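PDB 2OX4: putative mandelate racemase from Zymomonas mobilis, which probably acts as a magnesium-dependent lyase (dehydratase) or racemase of the mandelate racemase branch of the enolase superfamily. Local coordinates for residues C[245-253]-C[277-285]. Sequence-based numbering, arbitrary orientation.
Sequences TPLNPRLLK and PFLEDRSID
The ring of F278 packs against the P249 side chain, with P249 CB over one face, 3.8 Å from the ring centroid and 20° off its normal, a CH-pi contact. The carbonyl oxygen of P246 sits at the ring edge, near its plane, 3.5 Å from CZ. With CG anti to the carbonyl carbon (chi1 -66°), the phenyl reaches P249 and meets its side chain at about a right angle. P277, one residue earlier, lays its own ring obliquely against P249, CB to CB at 3.8 Å. With CG anti to the backbone N (chi1 -159°), L252 brings CD2 within 3.8 Å of F278 CD1 and 3.6 Å of I284 CG1, and against S283 O. Replacing F278 by alanine is likely to open a gap beside P249 and P246 and to deprive L252 CD2 of its aromatic neighbour. Both helices belong to the beta/alpha-barrel of the enolase superfamily: they follow strands 237-241 and 263-265, with the magnesium ligands E241 at the end of the first and E267 just beyond the second, and L252 also rests on L263. Helix 271-280 closes in a Schellman motif at R282, whose guanidinium grips D285 OD2 through NH1 and NH2; K256 pairs with the other oxygen of that carboxylate. Polar links between the two segments run through water. One molecule donates to P249 O and D281 OD1 and accepts from S283 OG, 2.6 Å away. The extended chain of K253 crosses D281 with CD 3.9 Å from its CG, and a second water joins K253 NZ to D281 OD2.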
loop_
_atom_site.group_PDB
_atom_site.type_symbol
_atom_site.label_atom_id
_atom_site.label_comp_id
_atom_site.label_asym_id
_atom_site.label_seq_id
_atom_site.Cartn_x
_atom_site.Cartn_y
_atom_site.Cartn_z
ATOM N N THR C 245 -1.412 16.130 18.382
ATOM C CA THR C 245 -2.809 16.416 18.064
ATOM C C THR C 245 -3.430 15.177 17.390
ATOM O O THR C 245 -2.845 14.632 16.448
ATOM C CB THR C 245 -2.897 17.670 17.171
ATOM O OG1 THR C 245 -2.427 18.807 17.914
ATOM C CG2 THR C 245 -4.330 17.926 16.700
ATOM N N PRO C 246 -4.577 14.692 17.904
ATOM C CA PRO C 246 -5.193 13.477 17.341
ATOM C C PRO C 246 -5.977 13.624 16.021
ATOM O O PRO C 246 -6.465 12.629 15.498
ATOM C CB PRO C 246 -6.115 12.989 18.474
ATOM C CG PRO C 246 -6.477 14.229 19.229
ATOM C CD PRO C 246 -5.309 15.192 19.088
ATOM N N LEU C 247 -6.080 14.840 15.479
ATOM C CA LEU C 247 -6.871 15.102 14.266
ATOM C C LEU C 247 -6.360 14.554 12.913
ATOM O O LEU C 247 -7.166 14.336 12.014
ATOM C CB LEU C 247 -7.164 16.605 14.133
ATOM C CG LEU C 247 -8.312 17.261 14.903
ATOM C CD1 LEU C 247 -8.670 18.602 14.228
ATOM C CD2 LEU C 247 -9.552 16.366 14.987
ATOM N N ASN C 248 -5.048 14.339 12.763
ATOM C CA ASN C 248 -4.473 13.579 11.607
ATOM C C ASN C 248 -3.879 12.272 12.153
ATOM O O ASN C 248 -2.704 12.233 12.519
ATOM C CB ASN C 248 -3.383 14.430 10.898
ATOM C CG ASN C 248 -2.747 13.742 9.670
ATOM O OD1 ASN C 248 -3.063 12.604 9.315
ATOM N ND2 ASN C 248 -1.841 14.458 9.016
ATOM N N PRO C 249 -4.709 11.215 12.270
ATOM C CA PRO C 249 -4.317 9.973 12.977
ATOM C C PRO C 249 -3.021 9.319 12.505
ATOM O O PRO C 249 -2.283 8.783 13.349
ATOM C CB PRO C 249 -5.521 9.036 12.746
ATOM C CG PRO C 249 -6.679 9.991 12.588
ATOM C CD PRO C 249 -6.101 11.152 11.791
ATOM N N ARG C 250 -2.738 9.369 11.189
ATOM C CA ARG C 250 -1.506 8.818 10.616
ATOM C C ARG C 250 -0.222 9.312 11.292
ATOM O O ARG C 250 0.757 8.588 11.344
ATOM C CB ARG C 250 -1.414 9.052 9.095
ATOM C CG ARG C 250 -0.263 8.286 8.424
ATOM C CD ARG C 250 -0.136 8.604 6.938
ATOM N NE ARG C 250 0.123 10.023 6.690
ATOM C CZ ARG C 250 1.322 10.552 6.452
ATOM N NH1 ARG C 250 1.434 11.859 6.240
ATOM N NH2 ARG C 250 2.409 9.786 6.422
ATOM N N LEU C 251 -0.237 10.530 11.829
ATOM C CA LEU C 251 0.948 11.056 12.494
ATOM C C LEU C 251 1.370 10.220 13.696
ATOM O O LEU C 251 2.560 10.107 13.966
ATOM C CB LEU C 251 0.772 12.525 12.894
ATOM C CG LEU C 251 0.531 13.472 11.718
ATOM C CD1 LEU C 251 0.282 14.888 12.247
ATOM C CD2 LEU C 251 1.683 13.439 10.699
ATOM N N LEU C 252 0.408 9.617 14.396
ATOM C CA LEU C 252 0.766 8.745 15.525
ATOM C C LEU C 252 1.468 7.470 15.064
ATOM O O LEU C 252 2.397 6.997 15.721
ATOM C CB LEU C 252 -0.445 8.438 16.408
ATOM C CG LEU C 252 -0.106 7.975 17.832
ATOM C CD1 LEU C 252 0.546 9.115 18.616
ATOM C CD2 LEU C 252 -1.380 7.543 18.531
ATOM N N LYS C 253 1.059 6.932 13.918
ATOM C CA LYS C 253 1.809 5.834 13.298
ATOM C C LYS C 253 3.267 6.237 12.998
ATOM O O LYS C 253 4.212 5.474 13.275
ATOM C CB LYS C 253 1.099 5.341 12.027
ATOM C CG LYS C 253 1.714 4.088 11.424
ATOM C CD LYS C 253 1.119 3.763 10.076
ATOM C CE LYS C 253 1.816 2.544 9.487
ATOM N NZ LYS C 253 1.462 2.338 8.061
ATOM N N PRO C 277 -9.151 4.543 12.742
ATOM C CA PRO C 277 -7.862 4.722 12.074
ATOM C C PRO C 277 -6.645 4.370 12.935
ATOM O O PRO C 277 -5.669 3.850 12.409
ATOM C CB PRO C 277 -7.846 6.216 11.739
ATOM C CG PRO C 277 -8.854 6.828 12.622
ATOM C CD PRO C 277 -9.913 5.807 12.767
ATOM N N PHE C 278 -6.714 4.660 14.236
ATOM C CA PHE C 278 -5.626 4.351 15.165
ATOM C C PHE C 278 -5.475 2.849 15.353
ATOM O O PHE C 278 -4.366 2.346 15.522
ATOM C CB PHE C 278 -5.879 5.020 16.521
ATOM C CG PHE C 278 -5.842 6.518 16.464
ATOM C CD1 PHE C 278 -4.621 7.207 16.525
ATOM C CD2 PHE C 278 -7.016 7.243 16.323
ATOM C CE1 PHE C 278 -4.584 8.596 16.444
ATOM C CE2 PHE C 278 -6.988 8.644 16.249
ATOM C CZ PHE C 278 -5.767 9.316 16.316
ATOM N N LEU C 279 -6.601 2.143 15.312
ATOM C CA LEU C 279 -6.601 0.681 15.366
ATOM C C LEU C 279 -6.085 0.044 14.063
ATOM O O LEU C 279 -5.260 -0.870 14.100
ATOM C CB LEU C 279 -8.004 0.176 15.727
ATOM C CG LEU C 279 -8.503 0.517 17.145
ATOM C CD1 LEU C 279 -9.893 -0.039 17.366
ATOM C CD2 LEU C 279 -7.548 0.028 18.244
ATOM N N GLU C 280 -6.545 0.549 12.918
ATOM C CA GLU C 280 -6.013 0.128 11.615
ATOM C C GLU C 280 -4.484 0.288 11.530
ATOM O O GLU C 280 -3.790 -0.613 11.063
ATOM C CB GLU C 280 -6.664 0.920 10.481
ATOM C CG GLU C 280 -8.134 0.597 10.240
ATOM C CD GLU C 280 -8.791 1.568 9.245
ATOM O OE1 GLU C 280 -8.367 2.747 9.172
ATOM O OE2 GLU C 280 -9.730 1.154 8.537
ATOM N N ASP C 281 -3.970 1.418 12.014
ATOM C CA ASP C 281 -2.526 1.675 12.021
ATOM C C ASP C 281 -1.801 0.973 13.165
ATOM O O ASP C 281 -0.556 0.991 13.219
ATOM C CB ASP C 281 -2.259 3.162 12.176
ATOM C CG ASP C 281 -2.637 3.962 10.949
ATOM O OD1 ASP C 281 -2.738 5.190 11.085
ATOM O OD2 ASP C 281 -2.823 3.378 9.861
ATOM N N ARG C 282 -2.578 0.398 14.084
ATOM C CA ARG C 282 -2.082 -0.159 15.354
ATOM C C ARG C 282 -1.146 0.805 16.117
ATOM O O ARG C 282 -0.101 0.408 16.635
ATOM C CB ARG C 282 -1.472 -1.567 15.144
ATOM C CG ARG C 282 -1.107 -2.361 16.432
ATOM C CD ARG C 282 -2.229 -2.357 17.459
ATOM N NE ARG C 282 -1.873 -2.919 18.778
ATOM C CZ ARG C 282 -1.025 -2.363 19.651
ATOM N NH1 ARG C 282 -0.840 -2.927 20.844
ATOM N NH2 ARG C 282 -0.360 -1.250 19.349
ATOM N N SER C 283 -1.511 2.085 16.155
ATOM C CA SER C 283 -0.608 3.098 16.679
ATOM C C SER C 283 -0.804 3.401 18.170
ATOM O O SER C 283 0.032 4.081 18.758
ATOM C CB SER C 283 -0.724 4.392 15.863
ATOM O OG SER C 283 -2.063 4.855 15.870
ATOM N N ILE C 284 -1.917 2.941 18.750
ATOM C CA ILE C 284 -2.211 3.136 20.198
ATOM C C ILE C 284 -2.173 1.776 20.903
ATOM O O ILE C 284 -2.847 0.820 20.477
ATOM C CB ILE C 284 -3.613 3.768 20.445
ATOM C CG1 ILE C 284 -3.740 5.140 19.766
ATOM C CG2 ILE C 284 -3.845 3.983 21.924
ATOM C CD1 ILE C 284 -5.131 5.760 19.899
ATOM N N ASP C 285 -1.386 1.694 21.977
ATOM C CA ASP C 285 -1.280 0.478 22.794
ATOM C C ASP C 285 -2.329 0.432 23.906
ATOM O O ASP C 285 -2.808 -0.643 24.289
ATOM C CB ASP C 285 0.136 0.391 23.377
ATOM C CG ASP C 285 1.188 0.287 22.282
ATOM O OD1 ASP C 285 1.919 1.274 22.056
ATOM O OD2 ASP C 285 1.218 -0.763 21.603
HETATM O O HOH W 1 -2.501 6.091 13.641
HETATM O O HOH W 2 -1.393 0.896 8.644
#